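Local atomic coordinates of MexT protein (Pseudomonas aeruginosa, PDB entry 6L33), a protein that activates transcription of the MexEF-OprN efflux pump as a LysR-type regulator, probably by binding DNA, and is represented here by its regulatory domain. Residues V62-E67 and F179-A184; F10-S15 and L39-A44; K83-D88 and G165-E170. All coordinates share one frame; numbering follows the deposited sequence.

Contact 1: V62-E67 and F179-A184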
loop_
_atom_site.group_PDB
_atom_site.type_symbol
_atom_site.label_atom_id
_atom_site.label_comp_id
_atom_site.label_asym_id
_atom_site.label_seq_id
_atom_site.Cartn_x
_atom_site.Cartn_y
_atom_site.Cartn_z
ATOM N N VAL B 62 -13.609 3.062 5.203
ATOM C CA VAL B 62 -14.178 1.842 4.646
ATOM C C VAL B 62 -13.065 0.807 4.652
ATOM O O VAL B 62 -12.142 0.867 3.830
ATOM C CB VAL B 62 -14.745 2.048 3.237
ATOM C CG1 VAL B 62 -15.431 0.777 2.755
ATOM C CG2 VAL B 62 -15.714 3.218 3.229
ATOM N N SER B 63 -13.157 -0.144 5.576
ATOM C CA SER B 63 -12.054 -1.039 5.877
ATOM C C SER B 63 -12.616 -2.313 6.486
ATOM O O SER B 63 -13.772 -2.356 6.918
ATOM C CB SER B 63 -11.062 -0.381 6.846
ATOM O OG SER B 63 -9.897 -1.168 7.017
ATOM N N TYR B 64 -11.789 -3.353 6.504
ATOM C CA TYR B 64 -12.029 -4.439 7.437
ATOM C C TYR B 64 -11.874 -3.898 8.850
ATOM O O TYR B 64 -10.949 -3.136 9.141
ATOM C CB TYR B 64 -11.056 -5.592 7.190
ATOM C CG TYR B 64 -11.107 -6.116 5.777
ATOM C CD1 TYR B 64 -12.130 -6.964 5.367
ATOM C CD2 TYR B 64 -10.145 -5.748 4.848
ATOM C CE1 TYR B 64 -12.184 -7.439 4.071
ATOM C CE2 TYR B 64 -10.190 -6.217 3.553
ATOM C CZ TYR B 64 -11.211 -7.063 3.170
ATOM O OH TYR B 64 -11.256 -7.531 1.877
ATOM N N THR B 65 -12.806 -4.258 9.724
ATOM C CA THR B 65 -12.815 -3.728 11.079
ATOM C C THR B 65 -12.997 -4.858 12.075
ATOM O O THR B 65 -13.732 -5.817 11.818
ATOM C CB THR B 65 -13.927 -2.689 11.273
ATOM O OG1 THR B 65 -15.197 -3.294 10.999
ATOM C CG2 THR B 65 -13.722 -1.497 10.344
ATOM N N ASP B 66 -12.317 -4.737 13.218
ATOM C CA ASP B 66 -12.498 -5.668 14.316
ATOM C C ASP B 66 -13.181 -4.901 15.432
ATOM O O ASP B 66 -14.426 -4.891 15.504
ATOM C CB ASP B 66 -11.151 -6.291 14.711
ATOM C CG ASP B 66 -11.288 -7.347 15.791
ATOM O OD1 ASP B 66 -12.431 -7.691 16.153
ATOM O OD2 ASP B 66 -10.247 -7.835 16.276
ATOM N N GLU B 67 -12.445 -4.231 16.315
ATOM C CA GLU B 67 -13.033 -3.386 17.343
ATOM C C GLU B 67 -12.831 -1.916 16.995
ATOM O O GLU B 67 -11.851 -1.543 16.342
ATOM C CB GLU B 67 -12.427 -3.678 18.718
ATOM C CG GLU B 67 -12.269 -5.155 19.027
ATOM C CD GLU B 67 -13.547 -5.782 19.548
ATOM O OE1 GLU B 67 -13.557 -7.012 19.767
ATOM O OE2 GLU B 67 -14.541 -5.048 19.738
ATOM N N PHE B 179 -12.893 -10.833 8.818
ATOM C CA PHE B 179 -13.513 -9.621 9.330
ATOM C C PHE B 179 -14.447 -9.008 8.294
ATOM O O PHE B 179 -14.194 -9.053 7.089
ATOM C CB PHE B 179 -12.449 -8.594 9.728
ATOM C CG PHE B 179 -11.656 -8.979 10.945
ATOM C CD1 PHE B 179 -12.276 -9.538 12.050
ATOM C CD2 PHE B 179 -10.286 -8.775 10.985
ATOM C CE1 PHE B 179 -11.542 -9.890 13.170
ATOM C CE2 PHE B 179 -9.550 -9.125 12.100
ATOM C CZ PHE B 179 -10.178 -9.682 13.194
ATOM N N GLU B 180 -15.533 -8.421 8.788
ATOM C CA GLU B 180 -16.463 -7.685 7.947
ATOM C C GLU B 180 -15.783 -6.478 7.309
ATOM O O GLU B 180 -14.866 -5.882 7.877
ATOM C CB GLU B 180 -17.650 -7.211 8.787
ATOM C CG GLU B 180 -17.200 -6.477 10.054
ATOM C CD GLU B 180 -18.343 -5.893 10.862
ATOM O OE1 GLU B 180 -18.361 -4.660 11.064
ATOM O OE2 GLU B 180 -19.218 -6.667 11.303
ATOM N N LEU B 181 -16.240 -6.118 6.112
ATOM C CA LEU B 181 -15.988 -4.783 5.589
ATOM C C LEU B 181 -17.011 -3.834 6.200
ATOM O O LEU B 181 -18.215 -4.108 6.168
ATOM C CB LEU B 181 -16.083 -4.756 4.062
ATOM C CG LEU B 181 -14.825 -5.023 3.230
ATOM C CD1 LEU B 181 -15.127 -4.846 1.747
ATOM C CD2 LEU B 181 -13.669 -4.127 3.656
ATOM N N SER B 182 -16.536 -2.734 6.778
ATOM C CA SER B 182 -17.400 -1.801 7.482
ATOM C C SER B 182 -17.174 -0.384 6.979
ATOM O O SER B 182 -16.100 -0.049 6.473
ATOM C CB SER B 182 -17.153 -1.824 8.998
ATOM O OG SER B 182 -17.702 -2.979 9.603
HETATM N N MSE B 183 -18.206 0.441 7.119
HETATM C CA MSE B 183 -18.021 1.882 7.108
HETATM C C MSE B 183 -18.125 2.345 8.546
HETATM O O MSE B 183 -19.116 2.068 9.218
HETATM C CB MSE B 183 -19.051 2.600 6.239
HETATM C CG MSE B 183 -18.911 4.114 6.317
HETATM SE SE MSE B 183 -20.178 5.120 5.234
HETATM C CE MSE B 183 -20.000 4.136 3.566
ATOM N N ALA B 184 -17.098 3.032 9.029
ATOM C CA ALA B 184 -17.049 3.452 10.419
ATOM C C ALA B 184 -16.687 4.924 10.498
ATOM O O ALA B 184 -15.831 5.408 9.749
ATOM C CB ALA B 184 -16.042 2.622 11.222
#

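Contact 2: F10-S15 and L39-A44. With SO4 (sulfate ion), chain E.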
loop_
_atom_site.group_PDB
_atom_site.type_symbol
_atom_site.label_atom_id
_atom_site.label_comp_id
_atom_site.label_asym_id
_atom_site.label_seq_id
_atom_site.Cartn_x
_atom_site.Cartn_y
_atom_site.Cartn_z
ATOM N N PHE B 10 -11.554 16.746 2.615
ATOM C CA PHE B 10 -12.089 15.583 3.303
ATOM C C PHE B 10 -11.007 14.519 3.436
ATOM O O PHE B 10 -10.229 14.290 2.506
ATOM C CB PHE B 10 -13.304 15.021 2.562
ATOM C CG PHE B 10 -14.559 15.817 2.777
ATOM C CD1 PHE B 10 -14.999 16.103 4.057
ATOM C CD2 PHE B 10 -15.290 16.291 1.700
ATOM C CE1 PHE B 10 -16.151 16.839 4.262
ATOM C CE2 PHE B 10 -16.443 17.028 1.899
ATOM C CZ PHE B 10 -16.873 17.301 3.181
ATOM N N ARG B 11 -10.960 13.884 4.603
ATOM C CA ARG B 11 -9.961 12.869 4.916
ATOM C C ARG B 11 -10.678 11.569 5.244
ATOM O O ARG B 11 -11.455 11.509 6.204
ATOM C CB ARG B 11 -9.073 13.318 6.079
ATOM C CG ARG B 11 -8.197 14.519 5.748
ATOM C CD ARG B 11 -7.668 15.211 6.996
ATOM N NE ARG B 11 -6.893 16.405 6.662
ATOM C CZ ARG B 11 -7.413 17.623 6.525
ATOM N NH1 ARG B 11 -6.631 18.649 6.217
ATOM N NH2 ARG B 11 -8.713 17.816 6.700
ATOM N N ILE B 12 -10.429 10.537 4.438
ATOM C CA ILE B 12 -11.062 9.237 4.608
ATOM C C ILE B 12 -9.985 8.161 4.632
ATOM O O ILE B 12 -8.874 8.345 4.126
ATOM C CB ILE B 12 -12.096 8.934 3.499
ATOM C CG1 ILE B 12 -11.393 8.675 2.166
ATOM C CG2 ILE B 12 -13.094 10.073 3.361
ATOM C CD1 ILE B 12 -12.341 8.293 1.043
ATOM N N GLY B 13 -10.329 7.026 5.233
ATOM C CA GLY B 13 -9.447 5.873 5.299
ATOM C C GLY B 13 -10.027 4.719 4.498
ATOM O O GLY B 13 -11.220 4.430 4.586
ATOM N N LEU B 14 -9.171 4.072 3.713
ATOM C CA LEU B 14 -9.631 2.998 2.847
ATOM C C LEU B 14 -8.680 1.816 2.926
ATOM O O LEU B 14 -7.458 1.988 2.914
ATOM C CB LEU B 14 -9.752 3.460 1.386
ATOM C CG LEU B 14 -10.837 4.481 1.039
ATOM C CD1 LEU B 14 -10.803 4.786 -0.451
ATOM C CD2 LEU B 14 -12.220 3.995 1.464
ATOM N N SER B 15 -9.255 0.621 3.015
ATOM C CA SER B 15 -8.479 -0.594 2.819
ATOM C C SER B 15 -7.910 -0.606 1.406
ATOM O O SER B 15 -8.507 -0.067 0.470
ATOM C CB SER B 15 -9.353 -1.825 3.063
ATOM O OG SER B 15 -8.636 -3.020 2.820
ATOM N N LEU B 39 -9.966 15.587 -1.777
ATOM C CA LEU B 39 -10.055 14.321 -1.063
ATOM C C LEU B 39 -8.661 13.814 -0.719
ATOM O O LEU B 39 -7.800 13.700 -1.598
ATOM C CB LEU B 39 -10.799 13.276 -1.896
ATOM C CG LEU B 39 -11.114 11.960 -1.184
ATOM C CD1 LEU B 39 -12.000 12.210 0.025
ATOM C CD2 LEU B 39 -11.771 10.972 -2.138
ATOM N N VAL B 40 -8.446 13.504 0.556
ATOM C CA VAL B 40 -7.223 12.866 1.032
ATOM C C VAL B 40 -7.592 11.471 1.516
ATOM O O VAL B 40 -8.447 11.318 2.397
ATOM C CB VAL B 40 -6.551 13.678 2.150
ATOM C CG1 VAL B 40 -5.346 12.927 2.703
ATOM C CG2 VAL B 40 -6.145 15.049 1.641
ATOM N N VAL B 41 -6.957 10.454 0.940
ATOM C CA VAL B 41 -7.213 9.062 1.292
ATOM C C VAL B 41 -6.011 8.540 2.067
ATOM O O VAL B 41 -4.876 8.591 1.576
ATOM C CB VAL B 41 -7.480 8.196 0.051
ATOM C CG1 VAL B 41 -7.810 6.768 0.469
ATOM C CG2 VAL B 41 -8.604 8.787 -0.786
ATOM N N ARG B 42 -6.259 8.044 3.274
ATOM C CA ARG B 42 -5.242 7.397 4.088
ATOM C C ARG B 42 -5.442 5.887 4.056
ATOM O O ARG B 42 -6.566 5.396 3.925
ATOM C CB ARG B 42 -5.293 7.899 5.534
ATOM C CG ARG B 42 -5.281 9.414 5.679
ATOM C CD ARG B 42 -3.990 10.020 5.141
ATOM N NE ARG B 42 -2.811 9.331 5.658
ATOM C CZ ARG B 42 -2.285 9.542 6.861
ATOM N NH1 ARG B 42 -2.828 10.432 7.681
ATOM N NH2 ARG B 42 -1.212 8.863 7.245
ATOM N N ARG B 43 -4.336 5.154 4.170
ATOM C CA ARG B 43 -4.399 3.697 4.226
ATOM C C ARG B 43 -4.985 3.249 5.559
ATOM O O ARG B 43 -4.599 3.751 6.618
ATOM C CB ARG B 43 -3.004 3.100 4.032
ATOM C CG ARG B 43 -2.899 1.610 4.343
ATOM C CD ARG B 43 -3.671 0.762 3.339
ATOM N NE ARG B 43 -3.254 1.016 1.963
ATOM C CZ ARG B 43 -2.181 0.475 1.393
ATOM N NH1 ARG B 43 -1.411 -0.358 2.079
ATOM N NH2 ARG B 43 -1.880 0.766 0.134
ATOM N N ALA B 44 -5.920 2.300 5.509
ATOM C CA ALA B 44 -6.608 1.822 6.700
ATOM C C ALA B 44 -6.616 0.300 6.735
ATOM O O ALA B 44 -6.726 -0.356 5.696
ATOM C CB ALA B 44 -8.048 2.346 6.762
HETATM S S SO4 E . -0.560 6.592 4.324
HETATM O O1 SO4 E . 0.160 7.338 5.353
HETATM O O2 SO4 E . -0.271 5.167 4.448
HETATM O O3 SO4 E . -1.992 6.813 4.485
HETATM O O4 SO4 E . -0.145 7.053 3.003
HETATM O O HOH W 1 -5.622 2.468 0.777
HETATM O O HOH W 2 -6.992 -3.346 5.023
#

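Contact 3: K83-D88 and G165-E170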
loop_
_atom_site.group_PDB
_atom_site.type_symbol
_atom_site.label_atom_id
_atom_site.label_comp_id
_atom_site.label_asym_id
_atom_site.label_seq_id
_atom_site.Cartn_x
_atom_site.Cartn_y
_atom_site.Cartn_z
ATOM N N LYS B 83 -10.672 -17.056 1.880
ATOM C CA LYS B 83 -10.326 -17.704 0.625
ATOM C C LYS B 83 -8.841 -18.030 0.620
ATOM O O LYS B 83 -8.028 -17.261 1.143
ATOM C CB LYS B 83 -10.663 -16.819 -0.584
ATOM C CG LYS B 83 -12.149 -16.658 -0.856
ATOM C CD LYS B 83 -12.776 -17.971 -1.300
ATOM C CE LYS B 83 -14.249 -17.790 -1.634
ATOM N NZ LYS B 83 -14.893 -19.082 -1.995
ATOM N N ILE B 84 -8.498 -19.174 0.038
ATOM C CA ILE B 84 -7.110 -19.547 -0.212
ATOM C C ILE B 84 -6.731 -19.061 -1.599
ATOM O O ILE B 84 -7.511 -19.184 -2.548
ATOM C CB ILE B 84 -6.908 -21.070 -0.095
ATOM C CG1 ILE B 84 -7.285 -21.565 1.299
ATOM C CG2 ILE B 84 -5.468 -21.447 -0.422
ATOM C CD1 ILE B 84 -6.779 -20.691 2.406
ATOM N N LEU B 85 -5.531 -18.504 -1.718
ATOM C CA LEU B 85 -4.973 -18.092 -2.997
ATOM C C LEU B 85 -3.721 -18.912 -3.262
ATOM O O LEU B 85 -2.864 -19.039 -2.382
ATOM C CB LEU B 85 -4.638 -16.599 -2.998
ATOM C CG LEU B 85 -5.667 -15.629 -3.580
ATOM C CD1 LEU B 85 -7.072 -15.954 -3.112
ATOM C CD2 LEU B 85 -5.296 -14.212 -3.191
ATOM N N ARG B 86 -3.617 -19.476 -4.460
ATOM C CA ARG B 86 -2.422 -20.214 -4.829
ATOM C C ARG B 86 -2.088 -19.942 -6.287
ATOM O O ARG B 86 -2.920 -19.463 -7.062
ATOM C CB ARG B 86 -2.576 -21.721 -4.577
ATOM C CG ARG B 86 -3.757 -22.386 -5.258
ATOM C CD ARG B 86 -3.417 -23.842 -5.531
ATOM N NE ARG B 86 -4.508 -24.758 -5.244
ATOM C CZ ARG B 86 -4.409 -26.080 -5.340
ATOM N NH1 ARG B 86 -3.263 -26.640 -5.708
ATOM N NH2 ARG B 86 -5.455 -26.839 -5.062
ATOM N N ALA B 87 -0.840 -20.250 -6.645
ATOM C CA ALA B 87 -0.330 -19.988 -7.980
ATOM C C ALA B 87 0.266 -21.215 -8.652
ATOM O O ALA B 87 0.708 -21.113 -9.801
ATOM C CB ALA B 87 0.728 -18.875 -7.937
ATOM N N ASP B 88 0.301 -22.361 -7.977
ATOM C CA ASP B 88 0.852 -23.563 -8.577
ATOM C C ASP B 88 -0.154 -24.182 -9.544
ATOM O O ASP B 88 -1.307 -23.756 -9.644
ATOM C CB ASP B 88 1.248 -24.569 -7.497
ATOM C CG ASP B 88 0.055 -25.078 -6.716
ATOM O OD1 ASP B 88 -0.471 -24.317 -5.880
ATOM O OD2 ASP B 88 -0.360 -26.233 -6.941
ATOM N N GLY B 165 -5.164 -11.536 -11.902
ATOM C CA GLY B 165 -4.735 -12.613 -12.783
ATOM C C GLY B 165 -3.642 -13.475 -12.182
ATOM O O GLY B 165 -2.862 -13.051 -11.331
ATOM N N GLY B 166 -3.594 -14.726 -12.643
ATOM C CA GLY B 166 -2.515 -15.634 -12.315
ATOM C C GLY B 166 -2.699 -16.462 -11.061
ATOM O O GLY B 166 -1.797 -17.239 -10.719
ATOM N N LEU B 167 -3.826 -16.332 -10.368
ATOM C CA LEU B 167 -4.061 -17.048 -9.123
ATOM C C LEU B 167 -5.303 -17.923 -9.231
ATOM O O LEU B 167 -6.180 -17.701 -10.070
ATOM C CB LEU B 167 -4.223 -16.078 -7.947
ATOM C CG LEU B 167 -3.104 -15.067 -7.710
ATOM C CD1 LEU B 167 -3.541 -14.047 -6.673
ATOM C CD2 LEU B 167 -1.830 -15.773 -7.273
ATOM N N ARG B 168 -5.358 -18.932 -8.366
ATOM C CA ARG B 168 -6.554 -19.732 -8.141
ATOM C C ARG B 168 -7.090 -19.436 -6.746
ATOM O O ARG B 168 -6.316 -19.287 -5.795
ATOM C CB ARG B 168 -6.268 -21.234 -8.273
ATOM C CG ARG B 168 -5.697 -21.677 -9.617
ATOM C CD ARG B 168 -4.799 -22.910 -9.468
ATOM N NE ARG B 168 -5.522 -24.090 -8.994
ATOM C CZ ARG B 168 -4.958 -25.275 -8.772
ATOM N NH1 ARG B 168 -3.659 -25.443 -8.980
ATOM N NH2 ARG B 168 -5.689 -26.297 -8.344
ATOM N N ALA B 169 -8.410 -19.346 -6.626
ATOM C CA ALA B 169 -9.068 -19.157 -5.343
ATOM C C ALA B 169 -9.911 -20.380 -5.010
ATOM O O ALA B 169 -10.553 -20.962 -5.889
ATOM C CB ALA B 169 -9.944 -17.900 -5.349
ATOM N N GLU B 170 -9.899 -20.774 -3.738
ATOM C CA GLU B 170 -10.722 -21.884 -3.283
ATOM C C GLU B 170 -11.086 -21.670 -1.822
ATOM O O GLU B 170 -10.442 -20.897 -1.106
ATOM C CB GLU B 170 -10.014 -23.236 -3.471
ATOM C CG GLU B 170 -8.564 -23.269 -3.007
ATOM C CD GLU B 170 -7.878 -24.596 -3.309
ATOM O OE1 GLU B 170 -7.644 -25.378 -2.364
ATOM O OE2 GLU B 170 -7.570 -24.858 -4.491
#

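Contact 1: V62-E67 and F179-A184
Y64 lays its CB and ring against L181 and F179. Its CB lies 4.2 Å from F179 CB. CG, turned anti to the carbonyl carbon (chi1 -56°), lays the ring across the tip of L181, whose CD2 stands over the middle of one face, 3.6 Å from the ring centroid in a CH-pi contact. Farther out, Y64 CD1 presents an edge to F179 O at 3.4 Å, and CE1 meets L181 CG. A tyrosine suits this place because its apolar ring covers the leucine while its OH hydrogen-bonds to D17 beyond. The two segments form a short antiparallel pairing in one sheet of the two-lobed periplasmic-binding-protein-like fold, and Y156 and A157 of helix 155-164 also touch Y64. S63 and S182 are the hydrogen-bonded pair: S182 N gives S63 O a 2.8 Å bond, and S63 N returns one to S182 O at 3.1 Å. T65 N then binds E180 O at 3.2 Å, while its OG1 takes a bond from R74. At the outer end, D66 CB sits over one face of the F179 ring, 4.0 Å from its centroid, and Y46 meets that ring edge-to-face.

Contact 2: F10-S15 and L39-A44
I12 and L39 cross at about a right angle, CD1 of one 4.1 Å from CD1 of the other, on the face that F10 and V41 share. I12 puts CG1 between its own N and carbonyl carbon (chi1 71°), which brings that branch beside V41 CG2. V41 uses its other methyl, CG1, to meet L14 CD1 obliquely at 3.7 Å. Branched apolar residues fit here because helices cover this face, L198 of helix 193-203 lying on I12 and L27 of helix 18-33 on L39. On the reverse face R11 and V40 run side by side, and G13, lacking a side chain, lets A44 CB come within 3.8 Å of G13 C. R42 bends at chi2 and chi3 to hold a sulfate, probably from the crystallisation liquor: NE binds O3 at 2.9 Å and NH2 binds O1 at 2.8 Å. R43 N also bonds O3, and R43 NH1 of the second subunit bonds the ion too. L39 and V40 pair with a strand of that subunit, continuing the sheet. Five backbone bonds join the segments, from V40 N to F10 O at one end to A44 N to L14 O at the other, the parallel pairing of a beta-alpha-beta unit linked by helix 18-33.

Contact 3: K83-D88 and G165-E170
Strands 83-86 and 168-170 run antiparallel, their axes 4.8 Å apart at closest and 155° between directions. I84 with E170 and R86 with R168 are hydrogen-bonded pairs, two bonds each; L85 with A169 between them is a non-hydrogen-bonded pair. R86 and R168 share a face, and their guanidinium groups lie flat on each other, centres 3.6 Å apart and planes 19° from parallel. Two positive charges can stack this closely probably because the carboxylates of E170 and D88 lie at the edge of the R86 group and offset the charge. R86 NE points in its guanidinium plane to E170 OE2 at 3.2 Å, meeting that oxygen from above the carboxylate plane, while R86 NH1 reaches the syn lone pair of D88 OD2 at 3.2 Å. R168 NH1 binds D88 O at 3.0 Å, and also A90 O. The acids are held too, D88 by a salt bridge to R102 and E170 by L94 N. On the face of L85 and A169, L85 CD1 touches A169 CB, and L167 CD1 from the preceding loop comes within 3.9 Å of L85 CD2. Helix 155-164 packs here, with L161 on L85 and I162 on A169. Strand 168-170 is one outer strand of the sheet; strand 150-154 flanks 82-86 on its other side.

In the fold
Contacts 1 and 2 belong to one sheet and touch directly: V62 N lies 2.8 Å from G13 O and V62 O 3.0 Å from S15 N, both probable hydrogen bonds, which puts strand 9-14 between its partners 38-43 and 60-62. Their centres are about 14 Å apart. Contact 3 lies in the other sheet, its centre about 24 Å from that of contact 1 and about 29 Å from that of contact 2; it is nested in the chain loop that contact 1 closes. The two sheets are the cores of the two lobes, and in LysR relatives an effector commonly binds between such lobes. The sulfate lies instead beside contact 2, where the second subunit comes in.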